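Local coordinates for protein member of s1p family of ribosomal proteins (Pyrococcus furiosus, PDB 5YH1) that probably acts as a manganese-dependent exonuclease of the DHH family on nucleic acids, this chain being the DHH-domain portion of a longer S1-related protein, at residues 315-320 and 325-330; 349-354 and 362-367. All coordinates share one frame; numbering follows the deposited sequence.

How the contacts relate
From the N terminus, the chain leaves helix 286-311 and enters contact 1. There strand 316-319 turns back through a short loop onto strand 325-330, so the contact closes a beta hairpin. Contact 2 opens only after contact 1 has closed, so the two follow in series. The chain runs from strand 325-330 into helix 343-358 and returns as strand 364-369, parallel to 325-330, which makes a beta-alpha-beta unit. Contact 2 closes the turn between helix 343-358 and the returning strand. The centres of the two contacts lie about 9 Å apart. Asn327 joins them, with backbone hydrogen bonds to Leu365 and Leu367 and its side chain packed on Phe354 and Ile364.

Contact 1: 315-320 and 325-330; sequences VKSVVL and RFNTID
Val315 turns CG2 to the flank of Ile329, 4.0 Å from its CB, and sets CG1 beside CB of Asn327. Next, Lys316 and Thr328 form an antiparallel hydrogen-bonded pair. Lys316 N donates to Thr328 O, and Thr328 N donates back to Lys316 O at 2.8 Å. CB of Lys316 also rests on Thr328 OG1, while the NZ end of Lys316 leads away from the partner strand. Ser317 faces Asn327 in a non-hydrogen-bonded pair and makes the main polar side-chain contact. Its OG, trans to the backbone N (chi1 -173°), donates to Asn327 OD1 at 2.6 Å. The same OG of Ser317 accepts from Arg325 NH1 at 3.1 Å, and it lies in the guanidinium plane. Val318 and Phe326 are again a hydrogen-bonded pair, and Phe326 N reaches Val318 O at 2.8 Å. A water donates to Phe326 O and, weakly, to Lys316 O. Val319 CG2 lies over one face of the Arg325 guanidinium, 3.6 Å from NH2. The chain of Arg325 bends at chi3 (-68°), which helps bring this group back across the neighbouring strand. Leu320 ends the segment with CD1 4.1 Å from CB of Phe326, on the side where helix 423-435 covers the sheet. The hairpin forms an edge of the mixed sheet. On the Ser317 face, a chain of bonds runs from Arg325 through the serine hydroxyl to Asn327, which is buried. One hydroxyl thus both accepts and donates, which would limit rotation of the buried amide and of the arginine head.

Contact 2: 349-354 and 362-367; sequences IIHDHF and SPILTL
The beta-alpha-beta unit of strand 325-330, helix 343-358 and strand 364-369 includes this contact, in which the helix lies against the returning strand. The short axes run nearly antiparallel, at 157°, and approach to 8.9 Å. His351 carries the polar link. Its CG is trans to the backbone N (chi1 -169°), which brings the ring's ND1 edge to the strand. His351 ND1 and Thr366 OG1 share a nearly straight hydrogen bond of 2.8 Å, with OG1 in the ring plane. His351 CE1 lies 3.5 Å from Ile364 O, also at the ring edge, and CG2 of Ile364 packs against the same carbon at 3.8 Å. Ile364 reaches further along the helix, where its CD1 sits 3.5 Å from Phe354 O. The CG2 of Ile364 meets CB of Phe354 at 4.3 Å. Ile350 CG2 touches the methyl of Thr366 more loosely. The same threonine OG1 accepts a hydrogen bond from Asn327 ND2 on the adjacent strand. Replacing His351 with a leucine would probably leave Thr366 OG1 without its helix partner and set that hydroxyl freer to turn. All five touching residues are buried. The helix and strand are therefore joined by one hydrogen bond, with the other contacts made by carbon atoms, and the threonine hydroxyl passes that link on to the neighbouring strand's amide.

Contact 1: 315-320 and 325-330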
loop_
_atom_site.group_PDB
_atom_site.type_symbol
_atom_site.label_atom_id
_atom_site.label_comp_id
_atom_site.label_asym_id
_atom_site.label_seq_id
_atom_site.Cartn_x
_atom_site.Cartn_y
_atom_site.Cartn_z
ATOM N N VAL A 315 -1.830 32.483 6.085
ATOM C CA VAL A 315 -1.459 32.887 4.729
ATOM C C VAL A 315 -0.943 34.322 4.781
ATOM O O VAL A 315 -1.648 35.196 5.239
ATOM C CB VAL A 315 -2.660 32.797 3.764
ATOM C CG1 VAL A 315 -2.261 33.214 2.353
ATOM C CG2 VAL A 315 -3.227 31.389 3.762
ATOM N N LYS A 316 0.293 34.546 4.348
ATOM C CA LYS A 316 0.820 35.893 4.148
ATOM C C LYS A 316 0.423 36.368 2.755
ATOM O O LYS A 316 0.666 35.669 1.776
ATOM C CB LYS A 316 2.342 35.919 4.225
ATOM C CG LYS A 316 2.921 35.744 5.616
ATOM C CD LYS A 316 4.297 36.407 5.701
ATOM C CE LYS A 316 4.941 36.247 7.076
ATOM N NZ LYS A 316 6.180 37.075 7.206
ATOM N N SER A 317 -0.175 37.556 2.681
ATOM C CA SER A 317 -0.586 38.172 1.413
ATOM C C SER A 317 -0.009 39.576 1.334
ATOM O O SER A 317 -0.329 40.418 2.167
ATOM C CB SER A 317 -2.112 38.237 1.314
ATOM O OG SER A 317 -2.531 38.683 0.033
ATOM N N VAL A 318 0.851 39.822 0.347
ATOM C CA VAL A 318 1.419 41.150 0.146
ATOM C C VAL A 318 1.202 41.610 -1.287
ATOM O O VAL A 318 1.292 40.822 -2.233
ATOM C CB VAL A 318 2.928 41.210 0.502
ATOM C CG1 VAL A 318 3.131 40.846 1.960
ATOM C CG2 VAL A 318 3.761 40.283 -0.378
ATOM N N VAL A 319 0.907 42.895 -1.436
ATOM C CA VAL A 319 0.845 43.514 -2.749
ATOM C C VAL A 319 2.232 44.055 -3.056
ATOM O O VAL A 319 2.756 44.891 -2.337
ATOM C CB VAL A 319 -0.197 44.642 -2.816
ATOM C CG1 VAL A 319 -0.219 45.266 -4.213
ATOM C CG2 VAL A 319 -1.574 44.103 -2.438
ATOM N N LEU A 320 2.824 43.556 -4.123
ATOM C CA LEU A 320 4.178 43.928 -4.498
ATOM C C LEU A 320 4.139 45.267 -5.243
ATOM O O LEU A 320 3.078 45.661 -5.738
ATOM C CB LEU A 320 4.776 42.838 -5.390
ATOM C CG LEU A 320 4.738 41.400 -4.847
ATOM C CD1 LEU A 320 5.306 40.420 -5.862
ATOM C CD2 LEU A 320 5.488 41.307 -3.535
ATOM N N ARG A 325 -0.514 40.644 -6.252
ATOM C CA ARG A 325 -0.826 40.132 -4.916
ATOM C C ARG A 325 -0.219 38.729 -4.795
ATOM O O ARG A 325 -0.659 37.789 -5.465
ATOM C CB ARG A 325 -2.338 40.102 -4.653
ATOM C CG ARG A 325 -2.715 39.557 -3.277
ATOM C CD ARG A 325 -4.220 39.637 -3.044
ATOM N NE ARG A 325 -4.662 41.022 -2.935
ATOM C CZ ARG A 325 -4.493 41.780 -1.858
ATOM N NH1 ARG A 325 -3.899 41.296 -0.768
ATOM N NH2 ARG A 325 -4.920 43.032 -1.870
ATOM N N PHE A 326 0.800 38.614 -3.950
ATOM C CA PHE A 326 1.562 37.371 -3.765
ATOM C C PHE A 326 1.206 36.747 -2.410
ATOM O O PHE A 326 1.452 37.352 -1.369
ATOM C CB PHE A 326 3.057 37.711 -3.828
ATOM C CG PHE A 326 3.987 36.528 -3.709
ATOM C CD1 PHE A 326 3.751 35.346 -4.392
ATOM C CD2 PHE A 326 5.153 36.634 -2.962
ATOM C CE1 PHE A 326 4.643 34.277 -4.297
ATOM C CE2 PHE A 326 6.047 35.575 -2.866
ATOM C CZ PHE A 326 5.793 34.397 -3.539
ATOM N N ASN A 327 0.618 35.551 -2.437
ATOM C CA ASN A 327 0.212 34.843 -1.228
ATOM C C ASN A 327 1.124 33.640 -0.985
ATOM O O ASN A 327 1.406 32.880 -1.907
ATOM C CB ASN A 327 -1.221 34.320 -1.347
ATOM C CG ASN A 327 -2.210 35.380 -1.801
ATOM O OD1 ASN A 327 -2.185 36.512 -1.333
ATOM N ND2 ASN A 327 -3.101 35.002 -2.702
ATOM N N THR A 328 1.559 33.453 0.260
ATOM C CA THR A 328 2.383 32.294 0.610
ATOM C C THR A 328 1.806 31.586 1.825
ATOM O O THR A 328 1.282 32.225 2.741
ATOM C CB THR A 328 3.833 32.690 0.912
ATOM O OG1 THR A 328 3.843 33.623 1.994
ATOM C CG2 THR A 328 4.482 33.321 -0.305
ATOM N N ILE A 329 1.888 30.261 1.807
ATOM C CA ILE A 329 1.398 29.437 2.902
ATOM C C ILE A 329 2.244 28.175 3.021
ATOM O O ILE A 329 2.467 27.456 2.045
ATOM C CB ILE A 329 -0.103 29.093 2.735
ATOM C CG1 ILE A 329 -0.589 28.132 3.823
ATOM C CG2 ILE A 329 -0.395 28.503 1.365
ATOM C CD1 ILE A 329 -0.574 28.729 5.211
ATOM N N ASP A 330 2.723 27.937 4.233
ATOM C CA ASP A 330 3.476 26.730 4.565
ATOM C C ASP A 330 2.479 25.631 4.908
ATOM O O ASP A 330 1.976 25.567 6.038
ATOM C CB ASP A 330 4.393 27.018 5.751
ATOM C CG ASP A 330 5.304 25.843 6.099
ATOM O OD1 ASP A 330 4.911 24.671 5.859
ATOM O OD2 ASP A 330 6.406 26.111 6.624
HETATM O O HOH W 1 3.300 36.870 0.656
#

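Contact 2: 349-354 and 362-367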
loop_
_atom_site.group_PDB
_atom_site.type_symbol
_atom_site.label_atom_id
_atom_site.label_comp_id
_atom_site.label_asym_id
_atom_site.label_seq_id
_atom_site.Cartn_x
_atom_site.Cartn_y
_atom_site.Cartn_z
ATOM N N ILE A 349 -8.173 25.945 -2.903
ATOM C CA ILE A 349 -9.216 26.484 -2.027
ATOM C C ILE A 349 -8.796 27.852 -1.500
ATOM O O ILE A 349 -9.614 28.764 -1.426
ATOM C CB ILE A 349 -9.497 25.523 -0.850
ATOM C CG1 ILE A 349 -10.231 24.278 -1.345
ATOM C CG2 ILE A 349 -10.303 26.199 0.251
ATOM C CD1 ILE A 349 -10.116 23.111 -0.382
ATOM N N ILE A 350 -7.527 27.986 -1.122
ATOM C CA ILE A 350 -6.994 29.268 -0.665
ATOM C C ILE A 350 -6.987 30.266 -1.825
ATOM O O ILE A 350 -7.426 31.419 -1.680
ATOM C CB ILE A 350 -5.587 29.105 -0.067
ATOM C CG1 ILE A 350 -5.670 28.319 1.255
ATOM C CG2 ILE A 350 -4.928 30.460 0.175
ATOM C CD1 ILE A 350 -4.357 27.686 1.685
ATOM N N HIS A 351 -6.507 29.810 -2.978
ATOM C CA HIS A 351 -6.434 30.662 -4.156
ATOM C C HIS A 351 -7.823 31.178 -4.556
ATOM O O HIS A 351 -7.987 32.376 -4.803
ATOM C CB HIS A 351 -5.786 29.906 -5.315
ATOM C CG HIS A 351 -5.430 30.770 -6.477
ATOM N ND1 HIS A 351 -4.545 31.822 -6.375
ATOM C CD2 HIS A 351 -5.811 30.721 -7.773
ATOM C CE1 HIS A 351 -4.398 32.385 -7.560
ATOM N NE2 HIS A 351 -5.156 31.736 -8.426
ATOM N N ASP A 352 -8.805 30.278 -4.601
ATOM C CA ASP A 352 -10.194 30.649 -4.910
ATOM C C ASP A 352 -10.725 31.699 -3.960
ATOM O O ASP A 352 -11.443 32.603 -4.376
ATOM C CB ASP A 352 -11.127 29.439 -4.851
ATOM C CG ASP A 352 -10.920 28.487 -5.998
ATOM O OD1 ASP A 352 -10.264 28.863 -6.994
ATOM O OD2 ASP A 352 -11.395 27.339 -5.895
ATOM N N HIS A 353 -10.376 31.579 -2.685
ATOM C CA HIS A 353 -10.831 32.541 -1.688
ATOM C C HIS A 353 -10.304 33.930 -2.017
ATOM O O HIS A 353 -11.041 34.912 -1.927
ATOM C CB HIS A 353 -10.392 32.120 -0.293
ATOM C CG HIS A 353 -10.616 33.163 0.750
ATOM N ND1 HIS A 353 -11.805 33.285 1.437
ATOM C CD2 HIS A 353 -9.802 34.134 1.229
ATOM C CE1 HIS A 353 -11.714 34.285 2.295
ATOM N NE2 HIS A 353 -10.513 34.823 2.182
ATOM N N PHE A 354 -9.034 34.006 -2.413
ATOM C CA PHE A 354 -8.434 35.285 -2.759
ATOM C C PHE A 354 -9.029 35.840 -4.060
ATOM O O PHE A 354 -9.187 37.052 -4.195
ATOM C CB PHE A 354 -6.899 35.200 -2.781
ATOM C CG PHE A 354 -6.283 35.305 -1.413
ATOM C CD1 PHE A 354 -6.072 34.174 -0.636
ATOM C CD2 PHE A 354 -5.955 36.538 -0.885
ATOM C CE1 PHE A 354 -5.535 34.271 0.642
ATOM C CE2 PHE A 354 -5.417 36.647 0.390
ATOM C CZ PHE A 354 -5.202 35.509 1.156
ATOM N N SER A 362 -7.808 40.407 -11.128
ATOM C CA SER A 362 -6.711 41.000 -10.371
ATOM C C SER A 362 -5.514 40.027 -10.437
ATOM O O SER A 362 -5.717 38.827 -10.553
ATOM C CB SER A 362 -7.127 41.299 -8.927
ATOM O OG SER A 362 -7.033 40.149 -8.101
ATOM N N PRO A 363 -4.279 40.547 -10.430
ATOM C CA PRO A 363 -3.087 39.687 -10.508
ATOM C C PRO A 363 -2.791 38.997 -9.175
ATOM O O PRO A 363 -2.271 39.632 -8.246
ATOM C CB PRO A 363 -1.970 40.669 -10.874
ATOM C CG PRO A 363 -2.423 41.969 -10.287
ATOM C CD PRO A 363 -3.920 41.977 -10.410
ATOM N N ILE A 364 -3.146 37.716 -9.084
ATOM C CA ILE A 364 -2.978 36.954 -7.835
ATOM C C ILE A 364 -2.110 35.730 -8.063
ATOM O O ILE A 364 -2.382 34.928 -8.956
ATOM C CB ILE A 364 -4.321 36.472 -7.246
ATOM C CG1 ILE A 364 -5.277 37.653 -7.028
ATOM C CG2 ILE A 364 -4.084 35.754 -5.923
ATOM C CD1 ILE A 364 -6.690 37.239 -6.671
ATOM N N LEU A 365 -1.082 35.600 -7.234
ATOM C CA LEU A 365 -0.174 34.456 -7.264
ATOM C C LEU A 365 -0.125 33.808 -5.896
ATOM O O LEU A 365 0.296 34.431 -4.926
ATOM C CB LEU A 365 1.230 34.899 -7.673
ATOM C CG LEU A 365 2.215 33.770 -7.993
ATOM C CD1 LEU A 365 1.792 32.972 -9.216
ATOM C CD2 LEU A 365 3.592 34.366 -8.230
ATOM N N THR A 366 -0.560 32.555 -5.830
ATOM C CA THR A 366 -0.601 31.809 -4.583
ATOM C C THR A 366 0.452 30.715 -4.606
ATOM O O THR A 366 0.465 29.868 -5.495
ATOM C CB THR A 366 -1.995 31.210 -4.336
ATOM O OG1 THR A 366 -2.950 32.271 -4.167
ATOM C CG2 THR A 366 -2.005 30.338 -3.075
ATOM N N LEU A 367 1.346 30.759 -3.630
ATOM C CA LEU A 367 2.427 29.782 -3.513
ATOM C C LEU A 367 2.254 28.993 -2.218
ATOM O O LEU A 367 2.398 29.542 -1.132
ATOM C CB LEU A 367 3.758 30.517 -3.495
ATOM C CG LEU A 367 4.996 29.671 -3.204
ATOM C CD1 LEU A 367 5.375 28.868 -4.430
ATOM C CD2 LEU A 367 6.137 30.582 -2.782
#